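Local coordinates for 361aa long hypothetical D-aminopeptidase (Pyrococcus horikoshii, PDB 2DRH), which is of unknown function but may act as an aminopeptidase of the S58, DmpA-like kind, at residues K28-V32 with R160-E166; G60-K64 with E118-I122; K66-A71 with L86-I92; T91-P95 with S128-L132. All coordinates share one frame; numbering follows the deposited sequence.

Interaction 1 (K28-V32 with R160-E166); sequences KVGHV and RADEDFE
V29 O is gripped from several quarters: D162 N donates to it over 3.0 Å, A161 CA offers a C-H contact with V29 O at 3.3 Å, and a water lies 2.9 Å from the same oxygen. In return V29 N donates to D162 O almost in a straight line, at 176°. The exchange makes a single antiparallel bridge, a short example of a loop pairing with the outermost strand, within this chain, of the mixed sheet 28-36, 48-56, 96-100 and 132-136; the strand's other edge bonds to 48-56, as G30 does with A54. G30 suits the close approach, since a CB there would collide with A161 N.

F165, with CG lodged between its backbone N and carbonyl carbon (chi1 67°), turns one ring face to V29, whose CB sits 3.9 Å from the ring centroid. H31 NE2 donates to E166 O over 2.8 Å, the oxygen lying at the imidazole edge, while ND1 is bonded to T53. Were H31 an alanine, E166 O would probably lose this donor, T53 its imidazole partner, and the loop end would be freer to move. R160, extended from CG to NE, brings NH1 to 2.8 Å from H31 O; V32 CG2 lies over a guanidinium face, and NE makes a salt bridge with E156.

Interaction 2 (G60-K64 with E118-I122); sequences GNIYK and ENEDI
N61 and E118 have the closest pair of CA atoms, 7.6 Å apart, across two loops that form no strand pairing, so side chains must bridge the gap. The 60-64 turn is shaped by an Asx motif, in which N61 OD1 accepts from K64 N at 2.9 Å. With OD1 committed to its own turn, the amide's other end turns outward: N61 ND2 donates to N119 OD1 over 2.9 Å, the two amide planes standing 72° apart.

N119 OD1 has a second donor. K64 NZ approaches it in the carbonyl plane, on a lone pair, at 3.2 Å, whereas N61 ND2 comes in tilted from that plane. N119 ND2 is tied to I115 O of helix 104-118, which fixes the rotation of the amide and presents its oxygen to the 60-64 loop. The K64 chain, bent at chi2 and chi4, also brings NZ to 3.1 Å from D121 OD1, a salt bridge met on the syn side; D121 OD2 bonds to Y293 OH. Replacing N61 by a leucine would probably cost both the turn's internal acceptor and one of the two donors to N119 OD1.

The 118-122 loop also faces the second subunit, where R145 of that subunit bonds to N119 O and I122 O. Inward, Y63 has its OH bonded to S128 O and its ring laid against I122. I122 CD1 stands over one face, 3.6 Å from the centroid and 15° off the normal, while I122 CG1 lies 3.5 Å from Y63 CE2.

Interaction 3 (K66-A71 with L86-I92); sequences KVLAGA and LWELGTI
W87 meets A71 edge-on: A71 O lies in the plane of the indole, NE1 to O 2.8 Å, with an angle of 164° at the hydrogen. Yet NE1 stands above the carbonyl plane of A71. The methyl of A71 keeps close to the same indole, CB to NE1 3.8 Å.

Earlier on strand 65-73, V67 and A69 share one face of the sheet with I92 of strand 91-92. I92, with CG1 set opposite its carbonyl carbon (chi1 -78°), lays CG1 on A69 CB at a tight 3.5 Å. The I92 and V67 side chains meet at a slant through I92 CB and V67 CG2. From helix 83-89, L86 reaches across to the strand with CD2 3.6 Å from G70 CA, close also to A69 O. L68 and T91, a non-hydrogen-bonded antiparallel pair, point apart, yet L68 CD2 and T91 CG2 still touch at 3.8 Å.

Between helix and strand 91-92 stands G90, whose positive phi (74°) lets the chain turn out of the helix and send G90 O to A69 N, a bond of 2.7 Å. I92 N then donates to V67 O at 3.0 Å, and V67 N returns a longer bond to I92 O. On another side of the helix, E88 pairs with R257 of the third subunit.

The contact thus illustrates a helix and its following strand docked on one strand, with L86 and I92 set against the small A69, G70 and A71; the hydrogen bonds across it come from backbone amides and one indole N-H, in keeping with a buried setting.

Interaction 4 (T91-P95 with S128-L132); sequences TIETP and SVNPL
E93 stretches out to N130: CG sits between the backbone N and the carbonyl carbon (chi1 51°), the chain is straight beyond it, and OE2 accepts from N130 N at 2.8 Å on its anti side. A water also donates to E93 OE2, while OE1 is held by K66 in a salt bridge, so both carboxylate oxygens are engaged and the group is kept from turning.

T94 divides its branches. OG1 stands between the backbone N and the carbonyl carbon (chi1 68°) and takes the N-H of L132, 3.3 Å from L132 N and bent to 139°, and CG2 presses on V129 CG2 at 3.5 Å, tighter than ordinary carbon contact. A second water joins the two segments, accepting from E93 N, donating to N130 O at 2.8 Å and bonding to T94 OG1. The N130 amide gives ND2 to G82 O and to a water that donates to T91 O. I92 CD1 closes the apolar side against L132 CD2, 3.6 Å away.

Helix 104-118 packs on T94, V129 and both prolines, P95 and P131, and helix 83-89 on I92, E93 and N130; just beyond, L132 and I97 bond where strands 96-100 and 132-136 run parallel.

Interactions 2, 3 and 4 form one cluster, with centres 9 to 16 Å apart, whereas interaction 1 stands about 19 to 23 Å from each, centre to centre, without touching them. Interactions 3 and 4 share strand 91-92 and are joined by the salt bridge between K66 and E93; interactions 2 and 4 meet through Y63 and S128. Along the chain, 28-32 and 160-166 enclose all the other segments, and those of interactions 2 and 4 alternate. Interaction 1 works on the edge of the four-stranded sheet, interaction 3 on the larger one, and interaction 4 at the passage between them. The cluster also borders the second subunit, so the packing there probably bears on how the subunits meet.

Interaction 1 (K28-V32 with R160-E166)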
loop_
_atom_site.group_PDB
_atom_site.type_symbol
_atom_site.label_atom_id
_atom_site.label_comp_id
_atom_site.label_asym_id
_atom_site.label_seq_id
_atom_site.Cartn_x
_atom_site.Cartn_y
_atom_site.Cartn_z
ATOM N N LYS A 28 -25.799 -8.914 -12.437
ATOM C CA LYS A 28 -26.966 -9.552 -11.840
ATOM C C LYS A 28 -26.792 -9.757 -10.334
ATOM O O LYS A 28 -25.675 -9.960 -9.854
ATOM C CB LYS A 28 -27.225 -10.886 -12.541
ATOM C CG LYS A 28 -27.620 -10.714 -14.016
ATOM C CD LYS A 28 -27.574 -12.027 -14.778
ATOM C CE LYS A 28 -28.549 -13.043 -14.213
ATOM N NZ LYS A 28 -28.311 -14.401 -14.793
ATOM N N VAL A 29 -27.907 -9.693 -9.599
ATOM C CA VAL A 29 -27.901 -9.855 -8.142
ATOM C C VAL A 29 -28.926 -10.890 -7.677
ATOM O O VAL A 29 -30.087 -10.860 -8.092
ATOM C CB VAL A 29 -28.220 -8.522 -7.416
ATOM C CG1 VAL A 29 -28.208 -8.734 -5.913
ATOM C CG2 VAL A 29 -27.210 -7.456 -7.797
ATOM N N GLY A 30 -28.484 -11.798 -6.810
ATOM C CA GLY A 30 -29.364 -12.828 -6.285
ATOM C C GLY A 30 -29.264 -12.903 -4.771
ATOM O O GLY A 30 -28.191 -12.667 -4.213
ATOM N N HIS A 31 -30.373 -13.238 -4.112
ATOM C CA HIS A 31 -30.421 -13.330 -2.650
ATOM C C HIS A 31 -30.946 -14.662 -2.120
ATOM O O HIS A 31 -31.683 -15.379 -2.794
ATOM C CB HIS A 31 -31.357 -12.273 -2.052
ATOM C CG HIS A 31 -30.970 -10.858 -2.333
ATOM N ND1 HIS A 31 -29.739 -10.339 -1.997
ATOM C CD2 HIS A 31 -31.696 -9.822 -2.814
ATOM C CE1 HIS A 31 -29.726 -9.044 -2.250
ATOM N NE2 HIS A 31 -30.902 -8.704 -2.745
ATOM N N VAL A 32 -30.570 -14.950 -0.879
ATOM C CA VAL A 32 -31.035 -16.116 -0.144
ATOM C C VAL A 32 -31.186 -15.551 1.264
ATOM O O VAL A 32 -30.206 -15.099 1.873
ATOM C CB VAL A 32 -30.025 -17.282 -0.168
ATOM C CG1 VAL A 32 -30.407 -18.331 0.887
ATOM C CG2 VAL A 32 -30.031 -17.927 -1.546
ATOM N N ARG A 160 -30.021 -17.484 -8.625
ATOM C CA ARG A 160 -31.196 -16.620 -8.515
ATOM C C ARG A 160 -30.847 -15.211 -9.000
ATOM O O ARG A 160 -31.727 -14.365 -9.161
ATOM C CB ARG A 160 -31.665 -16.503 -7.063
ATOM C CG ARG A 160 -32.347 -17.715 -6.445
ATOM C CD ARG A 160 -32.759 -17.358 -5.012
ATOM N NE ARG A 160 -33.511 -18.408 -4.328
ATOM C CZ ARG A 160 -33.939 -18.319 -3.071
ATOM N NH1 ARG A 160 -33.691 -17.229 -2.357
ATOM N NH2 ARG A 160 -34.609 -19.322 -2.520
ATOM N N ALA A 161 -29.562 -14.955 -9.219
ATOM C CA ALA A 161 -29.120 -13.632 -9.648
ATOM C C ALA A 161 -29.777 -13.164 -10.939
ATOM O O ALA A 161 -29.870 -13.919 -11.906
ATOM C CB ALA A 161 -27.607 -13.616 -9.807
ATOM N N ASP A 162 -30.242 -11.918 -10.944
ATOM C CA ASP A 162 -30.852 -11.345 -12.136
ATOM C C ASP A 162 -30.917 -9.824 -12.049
ATOM O O ASP A 162 -30.423 -9.223 -11.090
ATOM C CB ASP A 162 -32.249 -11.937 -12.380
ATOM C CG ASP A 162 -33.304 -11.358 -11.464
ATOM O OD1 ASP A 162 -33.223 -11.584 -10.237
ATOM O OD2 ASP A 162 -34.217 -10.673 -11.981
ATOM N N GLU A 163 -31.517 -9.214 -13.067
ATOM C CA GLU A 163 -31.654 -7.762 -13.167
ATOM C C GLU A 163 -32.410 -7.142 -11.997
ATOM O O GLU A 163 -31.932 -6.211 -11.350
ATOM C CB GLU A 163 -32.377 -7.402 -14.470
ATOM C CG GLU A 163 -31.676 -7.846 -15.759
ATOM C CD GLU A 163 -31.354 -9.334 -15.802
ATOM O OE1 GLU A 163 -32.237 -10.159 -15.480
ATOM O OE2 GLU A 163 -30.209 -9.678 -16.170
ATOM N N ASP A 164 -33.608 -7.651 -11.747
ATOM C CA ASP A 164 -34.441 -7.153 -10.666
ATOM C C ASP A 164 -34.011 -7.877 -9.389
ATOM O O ASP A 164 -33.716 -9.074 -9.412
ATOM C CB ASP A 164 -35.913 -7.447 -10.984
ATOM C CG ASP A 164 -36.882 -6.763 -10.028
ATOM O OD1 ASP A 164 -36.960 -5.512 -10.031
ATOM O OD2 ASP A 164 -37.571 -7.485 -9.272
ATOM N N PHE A 165 -33.941 -7.149 -8.283
ATOM C CA PHE A 165 -33.561 -7.763 -7.019
ATOM C C PHE A 165 -34.069 -6.919 -5.868
ATOM O O PHE A 165 -34.063 -5.695 -5.933
ATOM C CB PHE A 165 -32.040 -7.954 -6.941
ATOM C CG PHE A 165 -31.257 -6.672 -6.875
ATOM C CD1 PHE A 165 -30.986 -6.067 -5.650
ATOM C CD2 PHE A 165 -30.783 -6.074 -8.037
ATOM C CE1 PHE A 165 -30.255 -4.884 -5.580
ATOM C CE2 PHE A 165 -30.049 -4.888 -7.985
ATOM C CZ PHE A 165 -29.784 -4.290 -6.753
ATOM N N GLU A 166 -34.542 -7.584 -4.823
ATOM C CA GLU A 166 -35.069 -6.894 -3.658
ATOM C C GLU A 166 -33.972 -6.219 -2.845
ATOM O O GLU A 166 -32.811 -6.636 -2.871
ATOM C CB GLU A 166 -35.831 -7.875 -2.767
ATOM C CG GLU A 166 -37.035 -8.504 -3.438
ATOM C CD GLU A 166 -37.844 -9.358 -2.480
ATOM O OE1 GLU A 166 -37.281 -10.325 -1.921
ATOM O OE2 GLU A 166 -39.043 -9.060 -2.283
HETATM O O HOH W 1 -32.780 -11.657 -7.278
#

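Interaction 2 (G60-K64 with E118-I122)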
loop_
_atom_site.group_PDB
_atom_site.type_symbol
_atom_site.label_atom_id
_atom_site.label_comp_id
_atom_site.label_asym_id
_atom_site.label_seq_id
_atom_site.Cartn_x
_atom_site.Cartn_y
_atom_site.Cartn_z
ATOM N N GLY A 60 -21.791 -14.653 -18.302
ATOM C CA GLY A 60 -21.082 -15.838 -18.748
ATOM C C GLY A 60 -20.210 -16.439 -17.659
ATOM O O GLY A 60 -20.521 -16.322 -16.469
ATOM N N ASN A 61 -19.121 -17.086 -18.068
ATOM C CA ASN A 61 -18.190 -17.707 -17.132
ATOM C C ASN A 61 -17.193 -16.645 -16.652
ATOM O O ASN A 61 -16.308 -16.230 -17.395
ATOM C CB ASN A 61 -17.434 -18.859 -17.812
ATOM C CG ASN A 61 -16.603 -19.675 -16.828
ATOM O OD1 ASN A 61 -15.833 -19.126 -16.034
ATOM N ND2 ASN A 61 -16.754 -20.992 -16.881
ATOM N N ILE A 62 -17.345 -16.221 -15.401
ATOM C CA ILE A 62 -16.485 -15.188 -14.822
ATOM C C ILE A 62 -15.016 -15.594 -14.690
ATOM O O ILE A 62 -14.127 -14.755 -14.796
ATOM C CB ILE A 62 -17.039 -14.750 -13.452
ATOM C CG1 ILE A 62 -18.533 -14.451 -13.591
ATOM C CG2 ILE A 62 -16.320 -13.499 -12.971
ATOM C CD1 ILE A 62 -19.247 -14.242 -12.284
ATOM N N TYR A 63 -14.759 -16.877 -14.474
ATOM C CA TYR A 63 -13.385 -17.362 -14.352
ATOM C C TYR A 63 -12.625 -17.365 -15.690
ATOM O O TYR A 63 -11.458 -16.952 -15.765
ATOM C CB TYR A 63 -13.388 -18.778 -13.782
ATOM C CG TYR A 63 -12.011 -19.360 -13.578
ATOM C CD1 TYR A 63 -11.196 -18.927 -12.526
ATOM C CD2 TYR A 63 -11.526 -20.354 -14.422
ATOM C CE1 TYR A 63 -9.932 -19.479 -12.322
ATOM C CE2 TYR A 63 -10.261 -20.914 -14.226
ATOM C CZ TYR A 63 -9.472 -20.472 -13.169
ATOM O OH TYR A 63 -8.241 -21.051 -12.954
ATOM N N LYS A 64 -13.282 -17.849 -16.744
ATOM C CA LYS A 64 -12.657 -17.903 -18.061
ATOM C C LYS A 64 -12.666 -16.526 -18.705
ATOM O O LYS A 64 -11.797 -16.206 -19.515
ATOM C CB LYS A 64 -13.377 -18.929 -18.948
ATOM C CG LYS A 64 -13.254 -20.350 -18.422
ATOM C CD LYS A 64 -11.798 -20.800 -18.398
ATOM C CE LYS A 64 -11.627 -22.122 -17.657
ATOM N NZ LYS A 64 -12.527 -23.189 -18.180
ATOM N N GLU A 118 -18.529 -25.452 -12.937
ATOM C CA GLU A 118 -18.457 -24.730 -14.202
ATOM C C GLU A 118 -17.097 -24.783 -14.886
ATOM O O GLU A 118 -16.971 -24.378 -16.037
ATOM C CB GLU A 118 -18.842 -23.268 -13.975
ATOM C CG GLU A 118 -20.242 -23.073 -13.408
ATOM C CD GLU A 118 -21.327 -23.477 -14.388
ATOM O OE1 GLU A 118 -21.415 -24.673 -14.731
ATOM O OE2 GLU A 118 -22.091 -22.593 -14.823
ATOM N N ASN A 119 -16.084 -25.277 -14.179
ATOM C CA ASN A 119 -14.733 -25.353 -14.734
ATOM C C ASN A 119 -14.007 -26.597 -14.235
ATOM O O ASN A 119 -13.448 -26.597 -13.137
ATOM C CB ASN A 119 -13.941 -24.113 -14.322
ATOM C CG ASN A 119 -14.627 -22.821 -14.715
ATOM O OD1 ASN A 119 -14.455 -22.330 -15.823
ATOM N ND2 ASN A 119 -15.414 -22.269 -13.805
ATOM N N GLU A 120 -14.001 -27.649 -15.047
ATOM C CA GLU A 120 -13.351 -28.901 -14.675
ATOM C C GLU A 120 -11.844 -28.906 -14.893
ATOM O O GLU A 120 -11.168 -29.867 -14.517
ATOM C CB GLU A 120 -13.959 -30.064 -15.458
ATOM C CG GLU A 120 -15.402 -30.360 -15.134
ATOM C CD GLU A 120 -15.999 -31.362 -16.095
ATOM O OE1 GLU A 120 -15.991 -31.077 -17.315
ATOM O OE2 GLU A 120 -16.469 -32.428 -15.635
ATOM N N ASP A 121 -11.317 -27.852 -15.509
ATOM C CA ASP A 121 -9.886 -27.780 -15.757
ATOM C C ASP A 121 -9.126 -27.209 -14.557
ATOM O O ASP A 121 -7.911 -27.353 -14.455
ATOM C CB ASP A 121 -9.608 -26.962 -17.025
ATOM C CG ASP A 121 -10.304 -25.618 -17.024
ATOM O OD1 ASP A 121 -11.434 -25.526 -16.506
ATOM O OD2 ASP A 121 -9.731 -24.648 -17.562
ATOM N N ILE A 122 -9.849 -26.573 -13.646
ATOM C CA ILE A 122 -9.232 -26.000 -12.452
ATOM C C ILE A 122 -8.675 -27.124 -11.576
ATOM O O ILE A 122 -9.378 -28.084 -11.275
ATOM C CB ILE A 122 -10.262 -25.174 -11.645
ATOM C CG1 ILE A 122 -10.666 -23.932 -12.447
ATOM C CG2 ILE A 122 -9.689 -24.784 -10.286
ATOM C CD1 ILE A 122 -11.667 -23.023 -11.739
#

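Interaction 3 (K66-A71 with L86-I92)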
loop_
_atom_site.group_PDB
_atom_site.type_symbol
_atom_site.label_atom_id
_atom_site.label_comp_id
_atom_site.label_asym_id
_atom_site.label_seq_id
_atom_site.Cartn_x
_atom_site.Cartn_y
_atom_site.Cartn_z
ATOM N N LYS A 66 -12.621 -12.982 -17.254
ATOM C CA LYS A 66 -12.459 -12.096 -16.104
ATOM C C LYS A 66 -12.741 -10.624 -16.415
ATOM O O LYS A 66 -12.735 -10.200 -17.578
ATOM C CB LYS A 66 -11.027 -12.234 -15.580
ATOM C CG LYS A 66 -10.626 -13.647 -15.180
ATOM C CD LYS A 66 -9.139 -13.864 -15.426
ATOM C CE LYS A 66 -8.530 -14.906 -14.506
ATOM N NZ LYS A 66 -9.240 -16.217 -14.505
ATOM N N VAL A 67 -13.006 -9.842 -15.374
ATOM C CA VAL A 67 -13.236 -8.416 -15.559
ATOM C C VAL A 67 -12.144 -7.695 -14.780
ATOM O O VAL A 67 -11.678 -8.199 -13.757
ATOM C CB VAL A 67 -14.626 -7.956 -15.027
ATOM C CG1 VAL A 67 -15.747 -8.656 -15.802
ATOM C CG2 VAL A 67 -14.749 -8.242 -13.537
ATOM N N LEU A 68 -11.711 -6.539 -15.278
ATOM C CA LEU A 68 -10.688 -5.769 -14.584
ATOM C C LEU A 68 -11.337 -5.203 -13.327
ATOM O O LEU A 68 -12.508 -4.824 -13.348
ATOM C CB LEU A 68 -10.165 -4.650 -15.485
ATOM C CG LEU A 68 -9.430 -5.147 -16.740
ATOM C CD1 LEU A 68 -8.937 -3.970 -17.563
ATOM C CD2 LEU A 68 -8.256 -6.023 -16.327
ATOM N N ALA A 69 -10.593 -5.146 -12.228
ATOM C CA ALA A 69 -11.182 -4.656 -10.984
ATOM C C ALA A 69 -10.198 -3.985 -10.037
ATOM O O ALA A 69 -8.987 -4.125 -10.183
ATOM C CB ALA A 69 -11.871 -5.805 -10.270
ATOM N N GLY A 70 -10.751 -3.260 -9.063
ATOM C CA GLY A 70 -9.954 -2.563 -8.073
ATOM C C GLY A 70 -10.651 -2.607 -6.726
ATOM O O GLY A 70 -11.804 -3.031 -6.636
ATOM N N ALA A 71 -9.966 -2.172 -5.670
ATOM C CA ALA A 71 -10.568 -2.184 -4.342
ATOM C C ALA A 71 -9.818 -1.298 -3.356
ATOM O O ALA A 71 -8.630 -1.030 -3.526
ATOM C CB ALA A 71 -10.631 -3.599 -3.818
ATOM N N LEU A 86 -6.860 -9.827 -6.300
ATOM C CA LEU A 86 -7.580 -8.813 -7.054
ATOM C C LEU A 86 -6.602 -7.665 -7.327
ATOM O O LEU A 86 -6.473 -7.181 -8.472
ATOM C CB LEU A 86 -8.798 -8.318 -6.258
ATOM C CG LEU A 86 -9.806 -7.438 -7.012
ATOM C CD1 LEU A 86 -11.150 -7.476 -6.314
ATOM C CD2 LEU A 86 -9.288 -6.006 -7.114
ATOM N N TRP A 87 -5.889 -7.255 -6.278
ATOM C CA TRP A 87 -4.916 -6.177 -6.392
ATOM C C TRP A 87 -3.703 -6.528 -7.247
ATOM O O TRP A 87 -3.222 -5.697 -8.026
ATOM C CB TRP A 87 -4.425 -5.733 -5.009
ATOM C CG TRP A 87 -5.411 -4.888 -4.250
ATOM C CD1 TRP A 87 -6.170 -3.869 -4.748
ATOM C CD2 TRP A 87 -5.679 -4.936 -2.840
ATOM N NE1 TRP A 87 -6.893 -3.276 -3.737
ATOM C CE2 TRP A 87 -6.610 -3.913 -2.556
ATOM C CE3 TRP A 87 -5.221 -5.744 -1.790
ATOM C CZ2 TRP A 87 -7.091 -3.673 -1.263
ATOM C CZ3 TRP A 87 -5.703 -5.504 -0.501
ATOM C CH2 TRP A 87 -6.625 -4.480 -0.253
ATOM N N GLU A 88 -3.203 -7.752 -7.096
ATOM C CA GLU A 88 -2.025 -8.186 -7.838
ATOM C C GLU A 88 -2.269 -8.339 -9.341
ATOM O O GLU A 88 -1.473 -7.858 -10.155
ATOM C CB GLU A 88 -1.512 -9.517 -7.280
ATOM C CG GLU A 88 -0.172 -9.957 -7.878
ATOM C CD GLU A 88 1.004 -9.146 -7.351
ATOM O OE1 GLU A 88 1.208 -9.145 -6.113
ATOM O OE2 GLU A 88 1.730 -8.521 -8.166
ATOM N N LEU A 89 -3.363 -9.007 -9.704
ATOM C CA LEU A 89 -3.683 -9.246 -11.113
ATOM C C LEU A 89 -4.636 -8.227 -11.706
ATOM O O LEU A 89 -4.761 -8.132 -12.925
ATOM C CB LEU A 89 -4.283 -10.642 -11.290
ATOM C CG LEU A 89 -3.423 -11.847 -10.917
ATOM C CD1 LEU A 89 -4.223 -13.121 -11.137
ATOM C CD2 LEU A 89 -2.166 -11.875 -11.770
ATOM N N GLY A 90 -5.311 -7.475 -10.842
ATOM C CA GLY A 90 -6.252 -6.469 -11.295
ATOM C C GLY A 90 -7.548 -7.044 -11.826
ATOM O O GLY A 90 -8.266 -6.378 -12.575
ATOM N N THR A 91 -7.878 -8.269 -11.434
ATOM C CA THR A 91 -9.096 -8.888 -11.949
ATOM C C THR A 91 -9.973 -9.608 -10.934
ATOM O O THR A 91 -9.549 -9.886 -9.808
ATOM C CB THR A 91 -8.746 -9.897 -13.049
ATOM O OG1 THR A 91 -7.771 -10.816 -12.543
ATOM C CG2 THR A 91 -8.169 -9.182 -14.280
ATOM N N ILE A 92 -11.208 -9.886 -11.355
ATOM C CA ILE A 92 -12.189 -10.627 -10.563
ATOM C C ILE A 92 -12.575 -11.799 -11.461
ATOM O O ILE A 92 -12.914 -11.598 -12.632
ATOM C CB ILE A 92 -13.430 -9.769 -10.231
ATOM C CG1 ILE A 92 -13.097 -8.807 -9.082
ATOM C CG2 ILE A 92 -14.602 -10.662 -9.851
ATOM C CD1 ILE A 92 -14.262 -7.956 -8.626
#

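Interaction 4 (T91-P95 with S128-L132)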
loop_
_atom_site.group_PDB
_atom_site.type_symbol
_atom_site.label_atom_id
_atom_site.label_comp_id
_atom_site.label_asym_id
_atom_site.label_seq_id
_atom_site.Cartn_x
_atom_site.Cartn_y
_atom_site.Cartn_z
ATOM N N THR A 91 -7.878 -8.269 -11.434
ATOM C CA THR A 91 -9.096 -8.888 -11.949
ATOM C C THR A 91 -9.973 -9.608 -10.934
ATOM O O THR A 91 -9.549 -9.886 -9.808
ATOM C CB THR A 91 -8.746 -9.897 -13.049
ATOM O OG1 THR A 91 -7.771 -10.816 -12.543
ATOM C CG2 THR A 91 -8.169 -9.182 -14.280
ATOM N N ILE A 92 -11.208 -9.886 -11.355
ATOM C CA ILE A 92 -12.189 -10.627 -10.563
ATOM C C ILE A 92 -12.575 -11.799 -11.461
ATOM O O ILE A 92 -12.914 -11.598 -12.632
ATOM C CB ILE A 92 -13.430 -9.769 -10.231
ATOM C CG1 ILE A 92 -13.097 -8.807 -9.082
ATOM C CG2 ILE A 92 -14.602 -10.662 -9.851
ATOM C CD1 ILE A 92 -14.262 -7.956 -8.626
ATOM N N GLU A 93 -12.512 -13.017 -10.921
ATOM C CA GLU A 93 -12.783 -14.218 -11.710
ATOM C C GLU A 93 -13.831 -15.137 -11.121
ATOM O O GLU A 93 -13.894 -16.324 -11.462
ATOM C CB GLU A 93 -11.482 -15.006 -11.896
ATOM C CG GLU A 93 -10.734 -15.272 -10.593
ATOM C CD GLU A 93 -9.443 -16.048 -10.796
ATOM O OE1 GLU A 93 -8.674 -15.710 -11.729
ATOM O OE2 GLU A 93 -9.191 -16.986 -10.011
ATOM N N THR A 94 -14.655 -14.586 -10.240
ATOM C CA THR A 94 -15.688 -15.360 -9.595
ATOM C C THR A 94 -16.826 -14.433 -9.251
ATOM O O THR A 94 -16.654 -13.214 -9.230
ATOM C CB THR A 94 -15.186 -15.961 -8.258
ATOM O OG1 THR A 94 -14.972 -14.897 -7.315
ATOM C CG2 THR A 94 -13.871 -16.734 -8.462
ATOM N N PRO A 95 -18.023 -14.990 -9.020
ATOM C CA PRO A 95 -19.102 -14.073 -8.661
ATOM C C PRO A 95 -18.726 -13.533 -7.276
ATOM O O PRO A 95 -17.944 -14.160 -6.554
ATOM C CB PRO A 95 -20.344 -14.971 -8.643
ATOM C CG PRO A 95 -19.809 -16.336 -8.430
ATOM C CD PRO A 95 -18.532 -16.352 -9.240
ATOM N N SER A 128 -5.484 -22.585 -9.931
ATOM C CA SER A 128 -6.603 -22.630 -8.995
ATOM C C SER A 128 -7.544 -21.454 -9.231
ATOM O O SER A 128 -7.605 -20.914 -10.331
ATOM C CB SER A 128 -6.089 -22.607 -7.549
ATOM O OG SER A 128 -5.479 -21.367 -7.237
ATOM N N VAL A 129 -8.277 -21.053 -8.197
ATOM C CA VAL A 129 -9.210 -19.946 -8.330
ATOM C C VAL A 129 -9.247 -19.068 -7.090
ATOM O O VAL A 129 -9.071 -19.545 -5.968
ATOM C CB VAL A 129 -10.633 -20.462 -8.641
ATOM C CG1 VAL A 129 -11.108 -21.385 -7.534
ATOM C CG2 VAL A 129 -11.580 -19.294 -8.822
ATOM N N ASN A 130 -9.491 -17.780 -7.311
ATOM C CA ASN A 130 -9.533 -16.796 -6.240
ATOM C C ASN A 130 -10.954 -16.370 -5.859
ATOM O O ASN A 130 -11.472 -15.372 -6.357
ATOM C CB ASN A 130 -8.705 -15.579 -6.655
ATOM C CG ASN A 130 -8.579 -14.550 -5.550
ATOM O OD1 ASN A 130 -8.263 -14.882 -4.401
ATOM N ND2 ASN A 130 -8.815 -13.293 -5.890
ATOM N N PRO A 131 -11.606 -17.131 -4.967
ATOM C CA PRO A 131 -12.966 -16.783 -4.554
ATOM C C PRO A 131 -13.007 -15.439 -3.841
ATOM O O PRO A 131 -12.157 -15.144 -2.999
ATOM C CB PRO A 131 -13.358 -17.946 -3.644
ATOM C CG PRO A 131 -12.048 -18.400 -3.086
ATOM C CD PRO A 131 -11.155 -18.359 -4.291
ATOM N N LEU A 132 -13.999 -14.626 -4.188
ATOM C CA LEU A 132 -14.151 -13.306 -3.594
ATOM C C LEU A 132 -15.362 -13.271 -2.677
ATOM O O LEU A 132 -16.507 -13.380 -3.127
ATOM C CB LEU A 132 -14.290 -12.260 -4.697
ATOM C CG LEU A 132 -14.416 -10.782 -4.330
ATOM C CD1 LEU A 132 -13.241 -10.325 -3.458
ATOM C CD2 LEU A 132 -14.456 -9.986 -5.634
HETATM O O HOH W 2 -9.492 -12.691 -8.831
HETATM O O HOH W 3 -6.482 -17.847 -9.512
HETATM O O HOH W 4 -12.511 -13.409 -8.106
#